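Local structure of putative cytochrome P450 154A1 (Streptomyces coelicolor, 1ODO) at residues T247-I251 against A360-V364; A254-L259 against L368-F372; V84-F88 against D234-L238. The protein belongs to the cytochrome P450 family of haem proteins and holds 4-phenyl-1H-imidazole on the iron of its haem. One frame throughout, in Å; residues are numbered along the deposited sequence.

All three contacts are buried; contact 1 is nearest the centre of the chain, contacts 1 and 3 touch the haem, and contact 2 lies farther out. Contacts 1 and 2 use the same two helices, 247-260 and 357-374, at successive levels. Contact 1 meets the porphyrin rim, whereas contact 2, about 11 Å away between centres, packs aliphatic groups and a phenylalanine ring. Contact 3 lies about 21 Å from contact 1 between centres and joins the loop 84-88 to helix 229-244, which immediately precedes helix 247-260. Its chemistry is mixed: polar groups tie loop to helix at one end, and apolar groups meet the haem and 4-phenyl-1H-imidazole at the other.

Contact 1 of 3, residues T247-I251 against A360-V364; sequences TVNVI and ARMEV. With HEM (protoporphyrin IX containing Fe), chain B.
Val-364 CG2 packs into the surface formed by Thr-247, Val-250 and Ile-251, and this is the tight part of the contact. Val-364 CG2 lies 3.7 Å from Val-250 CG1 and 3.9 Å from Ile-251 CG1, with the CG2 methyl of Thr-247 scarcely farther off. The two valines cross at about a right angle, while Ile-251 and Val-364 run past each other in opposite directions. Val-250 uses both branches: with CG1 anti to the backbone N (chi1 -176°) and turned to Val-364, CG2 is left to meet the haem methyl CMC at 3.8 Å. Thr-247 is divided likewise, its OG1 lying 3.6 Å from haem CMC and 3.8 Å from Ala-360 CB.

Toward Glu-363 the fit is sparser, a single approach of 3.7 Å between its OE1 and Thr-247 CG2, and Pro-149 of helix 147-157 touches both residues. On the far side of helix 357-374, partly exposed Arg-361 points away from the contact and forms a salt bridge with Glu-280. The segment axes cross at -40°. This packing beside the porphyrin edge is characteristic of the P450 fold, where the C-terminal part of the long distal helix meets the proximal helix L.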
loop_
_atom_site.group_PDB
_atom_site.type_symbol
_atom_site.label_atom_id
_atom_site.label_comp_id
_atom_site.label_asym_id
_atom_site.label_seq_id
_atom_site.Cartn_x
_atom_site.Cartn_y
_atom_site.Cartn_z
ATOM N N THR A 247 -2.858 -3.356 2.823
ATOM C CA THR A 247 -4.184 -3.306 3.446
ATOM C C THR A 247 -4.086 -3.572 4.950
ATOM O O THR A 247 -4.844 -3.007 5.742
ATOM C CB THR A 247 -5.180 -4.302 2.804
ATOM O OG1 THR A 247 -5.335 -3.994 1.412
ATOM C CG2 THR A 247 -6.544 -4.189 3.474
ATOM N N VAL A 248 -3.146 -4.428 5.338
ATOM C CA VAL A 248 -2.951 -4.762 6.744
ATOM C C VAL A 248 -2.745 -3.489 7.562
ATOM O O VAL A 248 -3.254 -3.365 8.674
ATOM C CB VAL A 248 -1.717 -5.678 6.936
ATOM C CG1 VAL A 248 -0.498 -5.056 6.275
ATOM C CG2 VAL A 248 -1.457 -5.904 8.423
ATOM N N ASN A 249 -2.003 -2.541 6.999
ATOM C CA ASN A 249 -1.734 -1.283 7.680
ATOM C C ASN A 249 -2.930 -0.359 7.810
ATOM O O ASN A 249 -3.019 0.418 8.763
ATOM C CB ASN A 249 -0.571 -0.573 6.995
ATOM C CG ASN A 249 0.709 -1.360 7.112
ATOM O OD1 ASN A 249 1.042 -1.852 8.192
ATOM N ND2 ASN A 249 1.435 -1.492 6.008
ATOM N N VAL A 250 -3.851 -0.433 6.858
ATOM C CA VAL A 250 -5.028 0.415 6.920
ATOM C C VAL A 250 -5.905 -0.113 8.053
ATOM O O VAL A 250 -6.472 0.660 8.822
ATOM C CB VAL A 250 -5.822 0.381 5.604
ATOM C CG1 VAL A 250 -6.981 1.363 5.679
ATOM C CG2 VAL A 250 -4.908 0.726 4.434
ATOM N N ILE A 251 -6.013 -1.434 8.162
ATOM C CA ILE A 251 -6.827 -2.032 9.221
ATOM C C ILE A 251 -6.195 -1.668 10.567
ATOM O O ILE A 251 -6.883 -1.293 11.515
ATOM C CB ILE A 251 -6.892 -3.569 9.068
ATOM C CG1 ILE A 251 -7.636 -3.921 7.772
ATOM C CG2 ILE A 251 -7.578 -4.192 10.290
ATOM C CD1 ILE A 251 -7.734 -5.414 7.478
ATOM N N ALA A 360 -9.786 -2.948 -1.282
ATOM C CA ALA A 360 -9.172 -2.610 0.002
ATOM C C ALA A 360 -10.182 -1.862 0.870
ATOM O O ALA A 360 -10.345 -2.159 2.053
ATOM C CB ALA A 360 -7.923 -1.751 -0.212
ATOM N N ARG A 361 -10.864 -0.888 0.279
ATOM C CA ARG A 361 -11.850 -0.121 1.028
ATOM C C ARG A 361 -12.912 -1.060 1.603
ATOM O O ARG A 361 -13.272 -0.951 2.773
ATOM C CB ARG A 361 -12.482 0.947 0.127
ATOM C CG ARG A 361 -11.609 2.198 -0.031
ATOM C CD ARG A 361 -12.110 3.132 -1.127
ATOM N NE ARG A 361 -11.613 4.496 -0.935
ATOM C CZ ARG A 361 -11.222 5.306 -1.915
ATOM N NH1 ARG A 361 -11.257 4.900 -3.180
ATOM N NH2 ARG A 361 -10.809 6.533 -1.629
ATOM N N MET A 362 -13.388 -2.003 0.795
ATOM C CA MET A 362 -14.402 -2.936 1.271
ATOM C C MET A 362 -13.866 -3.808 2.404
ATOM O O MET A 362 -14.540 -4.001 3.415
ATOM C CB MET A 362 -14.907 -3.825 0.130
ATOM C CG MET A 362 -16.091 -4.694 0.539
ATOM S SD MET A 362 -16.840 -5.569 -0.847
ATOM C CE MET A 362 -15.597 -6.799 -1.126
ATOM N N GLU A 363 -12.653 -4.328 2.237
ATOM C CA GLU A 363 -12.040 -5.172 3.256
ATOM C C GLU A 363 -11.981 -4.484 4.611
ATOM O O GLU A 363 -12.375 -5.055 5.626
ATOM C CB GLU A 363 -10.614 -5.565 2.848
ATOM C CG GLU A 363 -10.533 -6.643 1.775
ATOM C CD GLU A 363 -9.102 -7.069 1.488
ATOM O OE1 GLU A 363 -8.322 -7.223 2.451
ATOM O OE2 GLU A 363 -8.761 -7.265 0.303
ATOM N N VAL A 364 -11.488 -3.251 4.626
ATOM C CA VAL A 364 -11.378 -2.505 5.872
ATOM C C VAL A 364 -12.719 -2.123 6.486
ATOM O O VAL A 364 -12.911 -2.267 7.693
ATOM C CB VAL A 364 -10.534 -1.230 5.686
ATOM C CG1 VAL A 364 -10.328 -0.544 7.026
ATOM C CG2 VAL A 364 -9.189 -1.584 5.060
HETATM C CHA HEM B . -0.829 0.972 -7.013
HETATM C CHB HEM B . -3.170 -3.190 -6.398
HETATM C CHC HEM B . -4.162 -1.967 -1.833
HETATM C CHD HEM B . -1.802 2.171 -2.458
HETATM C C1A HEM B . -1.384 -0.258 -7.273
HETATM C C2A HEM B . -1.318 -0.984 -8.537
HETATM C C3A HEM B . -1.965 -2.145 -8.365
HETATM C C4A HEM B . -2.461 -2.182 -6.996
HETATM C CMA HEM B . -2.169 -3.271 -9.394
HETATM C CAA HEM B . -0.612 -0.460 -9.807
HETATM C CBA HEM B . -1.542 0.476 -10.601
HETATM C CGA HEM B . -0.945 1.069 -11.876
HETATM O O1A HEM B . 0.304 1.352 -11.828
HETATM O O2A HEM B . -1.685 1.242 -12.842
HETATM C C1B HEM B . -3.637 -3.232 -5.110
HETATM C C2B HEM B . -4.377 -4.344 -4.542
HETATM C C3B HEM B . -4.662 -4.005 -3.252
HETATM C C4B HEM B . -4.104 -2.693 -3.015
HETATM C CMB HEM B . -4.740 -5.638 -5.300
HETATM C CAB HEM B . -5.423 -4.814 -2.183
HETATM C CBB HEM B . -6.907 -5.054 -2.506
HETATM C C1C HEM B . -3.605 -0.715 -1.611
HETATM C C2C HEM B . -3.685 0.007 -0.331
HETATM C C3C HEM B . -3.017 1.170 -0.504
HETATM C C4C HEM B . -2.534 1.176 -1.869
HETATM C CMC HEM B . -4.416 -0.554 0.928
HETATM C CAC HEM B . -2.740 2.339 0.478
HETATM C CBC HEM B . -3.930 2.856 1.296
HETATM C C1D HEM B . -1.323 2.218 -3.738
HETATM C C2D HEM B . -0.537 3.290 -4.305
HETATM C C3D HEM B . -0.253 2.952 -5.584
HETATM C C4D HEM B . -0.876 1.670 -5.824
HETATM C CMD HEM B . -0.110 4.559 -3.541
HETATM C CAD HEM B . 0.598 3.770 -6.569
HETATM C CBD HEM B . 0.011 5.078 -7.111
HETATM C CGD HEM B . 1.074 5.701 -7.992
HETATM O O1D HEM B . 1.647 6.724 -7.599
HETATM O O2D HEM B . 1.335 5.099 -9.058
HETATM N NA HEM B . -2.090 -1.007 -6.362
HETATM N NB HEM B . -3.476 -2.235 -4.154
HETATM N NC HEM B . -2.904 0.023 -2.532
HETATM N ND HEM B . -1.524 1.216 -4.683
HETATM FE FE HEM B . -2.502 -0.480 -4.438
#

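Contact 2 of 3, residues A254-L259 against L368-F372; sequences AVHTLL and LESLF
Leu-368 reaches across to Ala-254 and Val-255 with its two terminal methyls. Leu-368 CD2 lies 3.8 Å from Val-255 CG2 and 4.0 Å from Ala-254 CB, and CD1 flanks the same alanine methyl. The chain of Leu-368 leaves its helix beside the backbone N (chi1 -68°) and then runs extended, which brings the methyls over to helix 247-260. Leu-368 and Val-255 pass each other in opposite directions, and Trp-275 of helix 275-285 packs on Leu-368 as well.

One turn on, Leu-371 crosses Val-255 at about a right angle, its CD2 coming to 3.9 Å from Val-255 CG2. That valine methyl is therefore shared between Leu-368 and Leu-371. Leu-140 of helix 140-145 touches both Val-255 and Leu-371, and Leu-144 touches Leu-371.

Phe-372 then supplies the broadest surface of this segment. Leu-258 CD1 approaches the ring obliquely, 3.5 Å from Phe-372 CE1, and Leu-258 CB lies close to Phe-372 CZ. Leu-259 arrives differently, placing CD2 at the ring edge, near the ring plane, 4.0 Å from Phe-372 CE2.

The segment axes come within 11.8 Å of each other and cross at -45°, a separation filled by these long side chains. With only carbon groups meeting across the two segments, their association here probably rests on burial of apolar surface and van der Waals contact.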
loop_
_atom_site.group_PDB
_atom_site.type_symbol
_atom_site.label_atom_id
_atom_site.label_comp_id
_atom_site.label_asym_id
_atom_site.label_seq_id
_atom_site.Cartn_x
_atom_site.Cartn_y
_atom_site.Cartn_z
ATOM N N ALA A 254 -6.699 2.152 11.296
ATOM C CA ALA A 254 -8.100 2.466 11.569
ATOM C C ALA A 254 -8.483 1.999 12.969
ATOM O O ALA A 254 -9.073 2.747 13.742
ATOM C CB ALA A 254 -9.007 1.809 10.525
ATOM N N VAL A 255 -8.143 0.756 13.295
ATOM C CA VAL A 255 -8.467 0.226 14.612
ATOM C C VAL A 255 -7.748 1.003 15.706
ATOM O O VAL A 255 -8.362 1.414 16.687
ATOM C CB VAL A 255 -8.089 -1.268 14.728
ATOM C CG1 VAL A 255 -8.341 -1.760 16.149
ATOM C CG2 VAL A 255 -8.907 -2.081 13.746
ATOM N N HIS A 256 -6.448 1.213 15.531
ATOM C CA HIS A 256 -5.667 1.942 16.524
ATOM C C HIS A 256 -6.227 3.336 16.789
ATOM O O HIS A 256 -6.248 3.798 17.931
ATOM C CB HIS A 256 -4.203 2.039 16.088
ATOM C CG HIS A 256 -3.303 2.624 17.133
ATOM N ND1 HIS A 256 -3.050 3.975 17.228
ATOM C CD2 HIS A 256 -2.635 2.043 18.156
ATOM C CE1 HIS A 256 -2.265 4.202 18.267
ATOM N NE2 HIS A 256 -1.999 3.045 18.848
ATOM N N THR A 257 -6.683 4.009 15.738
ATOM C CA THR A 257 -7.238 5.343 15.901
ATOM C C THR A 257 -8.527 5.281 16.719
ATOM O O THR A 257 -8.729 6.079 17.635
ATOM C CB THR A 257 -7.527 5.996 14.537
ATOM O OG1 THR A 257 -6.290 6.255 13.865
ATOM C CG2 THR A 257 -8.274 7.306 14.711
ATOM N N LEU A 258 -9.389 4.322 16.398
ATOM C CA LEU A 258 -10.651 4.180 17.116
ATOM C C LEU A 258 -10.448 3.797 18.575
ATOM O O LEU A 258 -11.305 4.080 19.413
ATOM C CB LEU A 258 -11.542 3.137 16.430
ATOM C CG LEU A 258 -12.032 3.463 15.017
ATOM C CD1 LEU A 258 -12.601 2.212 14.368
ATOM C CD2 LEU A 258 -13.082 4.567 15.070
ATOM N N LEU A 259 -9.319 3.163 18.881
ATOM C CA LEU A 259 -9.032 2.753 20.255
ATOM C C LEU A 259 -8.312 3.834 21.052
ATOM O O LEU A 259 -8.249 3.773 22.281
ATOM C CB LEU A 259 -8.196 1.470 20.265
ATOM C CG LEU A 259 -8.875 0.232 19.674
ATOM C CD1 LEU A 259 -7.965 -0.975 19.816
ATOM C CD2 LEU A 259 -10.203 -0.013 20.387
ATOM N N LEU A 368 -13.895 -3.546 10.141
ATOM C CA LEU A 368 -14.238 -2.657 11.248
ATOM C C LEU A 368 -15.628 -2.933 11.803
ATOM O O LEU A 368 -15.803 -3.068 13.013
ATOM C CB LEU A 368 -14.157 -1.194 10.815
ATOM C CG LEU A 368 -12.767 -0.648 10.486
ATOM C CD1 LEU A 368 -12.890 0.810 10.064
ATOM C CD2 LEU A 368 -11.854 -0.780 11.699
ATOM N N GLU A 369 -16.608 -3.012 10.910
ATOM C CA GLU A 369 -17.990 -3.267 11.294
ATOM C C GLU A 369 -18.132 -4.552 12.096
ATOM O O GLU A 369 -18.760 -4.567 13.156
ATOM C CB GLU A 369 -18.872 -3.337 10.044
ATOM C CG GLU A 369 -20.322 -3.688 10.325
ATOM C CD GLU A 369 -21.190 -3.620 9.085
ATOM O OE1 GLU A 369 -20.841 -4.258 8.070
ATOM O OE2 GLU A 369 -22.228 -2.930 9.129
ATOM N N SER A 370 -17.533 -5.624 11.593
ATOM C CA SER A 370 -17.590 -6.921 12.256
ATOM C C SER A 370 -16.862 -6.927 13.599
ATOM O O SER A 370 -17.396 -7.404 14.599
ATOM C CB SER A 370 -16.999 -7.993 11.335
ATOM O OG SER A 370 -17.055 -9.280 11.927
ATOM N N LEU A 371 -15.648 -6.385 13.619
ATOM C CA LEU A 371 -14.845 -6.332 14.834
ATOM C C LEU A 371 -15.499 -5.560 15.980
ATOM O O LEU A 371 -15.672 -6.092 17.080
ATOM C CB LEU A 371 -13.479 -5.715 14.528
ATOM C CG LEU A 371 -12.516 -5.602 15.712
ATOM C CD1 LEU A 371 -12.126 -6.995 16.186
ATOM C CD2 LEU A 371 -11.278 -4.822 15.297
ATOM N N PHE A 372 -15.857 -4.306 15.735
ATOM C CA PHE A 372 -16.485 -3.508 16.781
ATOM C C PHE A 372 -17.922 -3.931 17.052
ATOM O O PHE A 372 -18.482 -3.624 18.103
ATOM C CB PHE A 372 -16.414 -2.018 16.436
ATOM C CG PHE A 372 -15.042 -1.440 16.590
ATOM C CD1 PHE A 372 -14.132 -1.474 15.535
ATOM C CD2 PHE A 372 -14.634 -0.915 17.812
ATOM C CE1 PHE A 372 -12.826 -0.996 15.700
ATOM C CE2 PHE A 372 -13.335 -0.435 17.988
ATOM C CZ PHE A 372 -12.429 -0.476 16.929
#

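Contact 3 of 3, residues V84-F88 against D234-L238; sequences VENMF and DTLLL. With HEM (protoporphyrin IX containing Fe), chain B; PIM (4-phenyl-1H-imidazole), chain C.
The carboxylate of Asp-234 is turned to the loop so that OD2 receives Glu-85 N at 2.6 Å, on its anti side and 20° out of the carboxylate plane. OD1 is taken by Tyr-192 OH.

Asn-86, with CG between its backbone N and carbonyl carbon (chi1 54°), lays its amide toward the helix. Asn-86 ND2 donates to Asp-234 O at 2.9 Å, with the acceptor in the amide plane but the donor well above the carbonyl plane. Leu-238 N reaches that oxygen from the opposite face. The other amide end, OD1, accepts a weak bond from Phe-88 N, and a water links Met-87 N to Thr-235 OG1, which is also bonded to Glu-231 O.

Leu-238 crosses Met-87 at about a right angle. Leu-238 CD2 lies 3.8 Å from Met-87 CG and equally near haem CMA, while Leu-238 CD1 meets C11 of 4-phenyl-1H-imidazole, whose N3 binds the haem iron, at 3.6 Å. Phe-88 presents one face to that ligand, whose C10 sits over the ring centre, 3.6 Å above the ring plane.

Phe-88 and Leu-238 thus form part of the wall around 4-phenyl-1H-imidazole, Met-87 packs on the haem, and the polar bonds between loop and helix 229-244 probably help to set these groups at the pocket.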
loop_
_atom_site.group_PDB
_atom_site.type_symbol
_atom_site.label_atom_id
_atom_site.label_comp_id
_atom_site.label_asym_id
_atom_site.label_seq_id
_atom_site.Cartn_x
_atom_site.Cartn_y
_atom_site.Cartn_z
ATOM N N VAL A 84 10.898 -4.142 -12.110
ATOM C CA VAL A 84 9.880 -5.078 -12.580
ATOM C C VAL A 84 9.316 -4.591 -13.907
ATOM O O VAL A 84 9.450 -3.422 -14.258
ATOM C CB VAL A 84 8.696 -5.217 -11.584
ATOM C CG1 VAL A 84 9.143 -5.959 -10.325
ATOM C CG2 VAL A 84 8.147 -3.841 -11.229
ATOM N N GLU A 85 8.693 -5.505 -14.640
ATOM C CA GLU A 85 8.099 -5.184 -15.926
ATOM C C GLU A 85 6.607 -5.467 -15.825
ATOM O O GLU A 85 6.149 -6.556 -16.167
ATOM C CB GLU A 85 8.714 -6.037 -17.037
ATOM C CG GLU A 85 10.197 -5.793 -17.263
ATOM C CD GLU A 85 10.774 -6.714 -18.319
ATOM O OE1 GLU A 85 10.302 -6.656 -19.475
ATOM O OE2 GLU A 85 11.691 -7.495 -17.989
ATOM N N ASN A 86 5.860 -4.495 -15.317
ATOM C CA ASN A 86 4.418 -4.638 -15.170
ATOM C C ASN A 86 3.791 -3.250 -15.278
ATOM O O ASN A 86 4.472 -2.287 -15.624
ATOM C CB ASN A 86 4.062 -5.303 -13.828
ATOM C CG ASN A 86 4.671 -4.590 -12.640
ATOM O OD1 ASN A 86 4.827 -3.368 -12.655
ATOM N ND2 ASN A 86 5.007 -5.348 -11.595
ATOM N N MET A 87 2.501 -3.137 -14.992
ATOM C CA MET A 87 1.840 -1.838 -15.086
ATOM C C MET A 87 2.446 -0.789 -14.158
ATOM O O MET A 87 2.402 0.406 -14.456
ATOM C CB MET A 87 0.346 -1.980 -14.788
ATOM C CG MET A 87 0.020 -2.216 -13.319
ATOM S SD MET A 87 -1.755 -2.402 -13.036
ATOM C CE MET A 87 -1.938 -4.182 -13.281
ATOM N N PHE A 88 3.014 -1.240 -13.041
ATOM C CA PHE A 88 3.631 -0.356 -12.049
ATOM C C PHE A 88 4.830 0.425 -12.598
ATOM O O PHE A 88 5.215 1.456 -12.042
ATOM C CB PHE A 88 4.067 -1.186 -10.830
ATOM C CG PHE A 88 4.390 -0.367 -9.603
ATOM C CD1 PHE A 88 3.374 0.198 -8.838
ATOM C CD2 PHE A 88 5.711 -0.184 -9.201
ATOM C CE1 PHE A 88 3.668 0.931 -7.688
ATOM C CE2 PHE A 88 6.018 0.548 -8.053
ATOM C CZ PHE A 88 4.995 1.105 -7.295
ATOM N N ASP A 234 6.185 -10.777 -13.067
ATOM C CA ASP A 234 6.227 -9.466 -12.426
ATOM C C ASP A 234 4.834 -8.930 -12.106
ATOM O O ASP A 234 4.654 -8.200 -11.131
ATOM C CB ASP A 234 7.010 -8.476 -13.295
ATOM C CG ASP A 234 8.507 -8.730 -13.255
ATOM O OD1 ASP A 234 8.933 -9.678 -12.554
ATOM O OD2 ASP A 234 9.262 -7.986 -13.916
ATOM N N THR A 235 3.845 -9.276 -12.923
ATOM C CA THR A 235 2.488 -8.811 -12.666
ATOM C C THR A 235 1.977 -9.608 -11.465
ATOM O O THR A 235 1.282 -9.076 -10.598
ATOM C CB THR A 235 1.570 -9.033 -13.877
ATOM O OG1 THR A 235 2.010 -8.199 -14.955
ATOM C CG2 THR A 235 0.124 -8.683 -13.530
ATOM N N LEU A 236 2.337 -10.887 -11.402
ATOM C CA LEU A 236 1.900 -11.715 -10.281
ATOM C C LEU A 236 2.570 -11.219 -9.002
ATOM O O LEU A 236 1.957 -11.200 -7.940
ATOM C CB LEU A 236 2.258 -13.184 -10.518
ATOM C CG LEU A 236 1.414 -13.887 -11.583
ATOM C CD1 LEU A 236 1.889 -15.327 -11.737
ATOM C CD2 LEU A 236 -0.055 -13.852 -11.181
ATOM N N LEU A 237 3.830 -10.813 -9.111
ATOM C CA LEU A 237 4.570 -10.315 -7.953
ATOM C C LEU A 237 3.832 -9.101 -7.394
ATOM O O LEU A 237 3.613 -8.989 -6.187
ATOM C CB LEU A 237 5.997 -9.929 -8.367
ATOM C CG LEU A 237 6.963 -9.466 -7.267
ATOM C CD1 LEU A 237 8.393 -9.687 -7.723
ATOM C CD2 LEU A 237 6.721 -8.000 -6.924
ATOM N N LEU A 238 3.447 -8.199 -8.289
ATOM C CA LEU A 238 2.733 -6.985 -7.912
ATOM C C LEU A 238 1.401 -7.277 -7.227
ATOM O O LEU A 238 1.116 -6.753 -6.149
ATOM C CB LEU A 238 2.473 -6.130 -9.160
ATOM C CG LEU A 238 1.504 -4.949 -9.018
ATOM C CD1 LEU A 238 2.046 -3.934 -8.013
ATOM C CD2 LEU A 238 1.322 -4.284 -10.377
HETATM C CHA HEM B . -0.829 0.972 -7.013
HETATM C CHB HEM B . -3.170 -3.190 -6.398
HETATM C CHC HEM B . -4.162 -1.967 -1.833
HETATM C CHD HEM B . -1.802 2.171 -2.458
HETATM C C1A HEM B . -1.384 -0.258 -7.273
HETATM C C2A HEM B . -1.318 -0.984 -8.537
HETATM C C3A HEM B . -1.965 -2.145 -8.365
HETATM C C4A HEM B . -2.461 -2.182 -6.996
HETATM C CMA HEM B . -2.169 -3.271 -9.394
HETATM C CAA HEM B . -0.612 -0.460 -9.807
HETATM C CBA HEM B . -1.542 0.476 -10.601
HETATM C CGA HEM B . -0.945 1.069 -11.876
HETATM O O1A HEM B . 0.304 1.352 -11.828
HETATM O O2A HEM B . -1.685 1.242 -12.842
HETATM C C1B HEM B . -3.637 -3.232 -5.110
HETATM C C2B HEM B . -4.377 -4.344 -4.542
HETATM C C3B HEM B . -4.662 -4.005 -3.252
HETATM C C4B HEM B . -4.104 -2.693 -3.015
HETATM C CMB HEM B . -4.740 -5.638 -5.300
HETATM C CAB HEM B . -5.423 -4.814 -2.183
HETATM C CBB HEM B . -6.907 -5.054 -2.506
HETATM C C1C HEM B . -3.605 -0.715 -1.611
HETATM C C2C HEM B . -3.685 0.007 -0.331
HETATM C C3C HEM B . -3.017 1.170 -0.504
HETATM C C4C HEM B . -2.534 1.176 -1.869
HETATM C CMC HEM B . -4.416 -0.554 0.928
HETATM C CAC HEM B . -2.740 2.339 0.478
HETATM C CBC HEM B . -3.930 2.856 1.296
HETATM C C1D HEM B . -1.323 2.218 -3.738
HETATM C C2D HEM B . -0.537 3.290 -4.305
HETATM C C3D HEM B . -0.253 2.952 -5.584
HETATM C C4D HEM B . -0.876 1.670 -5.824
HETATM C CMD HEM B . -0.110 4.559 -3.541
HETATM C CAD HEM B . 0.598 3.770 -6.569
HETATM C CBD HEM B . 0.011 5.078 -7.111
HETATM C CGD HEM B . 1.074 5.701 -7.992
HETATM O O1D HEM B . 1.647 6.724 -7.599
HETATM O O2D HEM B . 1.335 5.099 -9.058
HETATM N NA HEM B . -2.090 -1.007 -6.362
HETATM N NB HEM B . -3.476 -2.235 -4.154
HETATM N NC HEM B . -2.904 0.023 -2.532
HETATM N ND HEM B . -1.524 1.216 -4.683
HETATM FE FE HEM B . -2.502 -0.480 -4.438
HETATM N N1 PIM C . 1.005 -2.468 -2.702
HETATM C C2 PIM C . -0.286 -1.968 -2.646
HETATM N N3 PIM C . -0.568 -1.490 -3.751
HETATM C C4 PIM C . 0.449 -1.621 -4.586
HETATM C C5 PIM C . 1.451 -2.234 -3.949
HETATM C C6 PIM C . 2.822 -2.632 -4.425
HETATM C C7 PIM C . 3.453 -3.764 -3.813
HETATM C C8 PIM C . 4.771 -4.152 -4.266
HETATM C C9 PIM C . 5.386 -3.400 -5.297
HETATM C C10 PIM C . 4.751 -2.281 -5.899
HETATM C C11 PIM C . 3.452 -1.924 -5.428
HETATM O O HOH W 1 0.942 -5.479 -15.167
#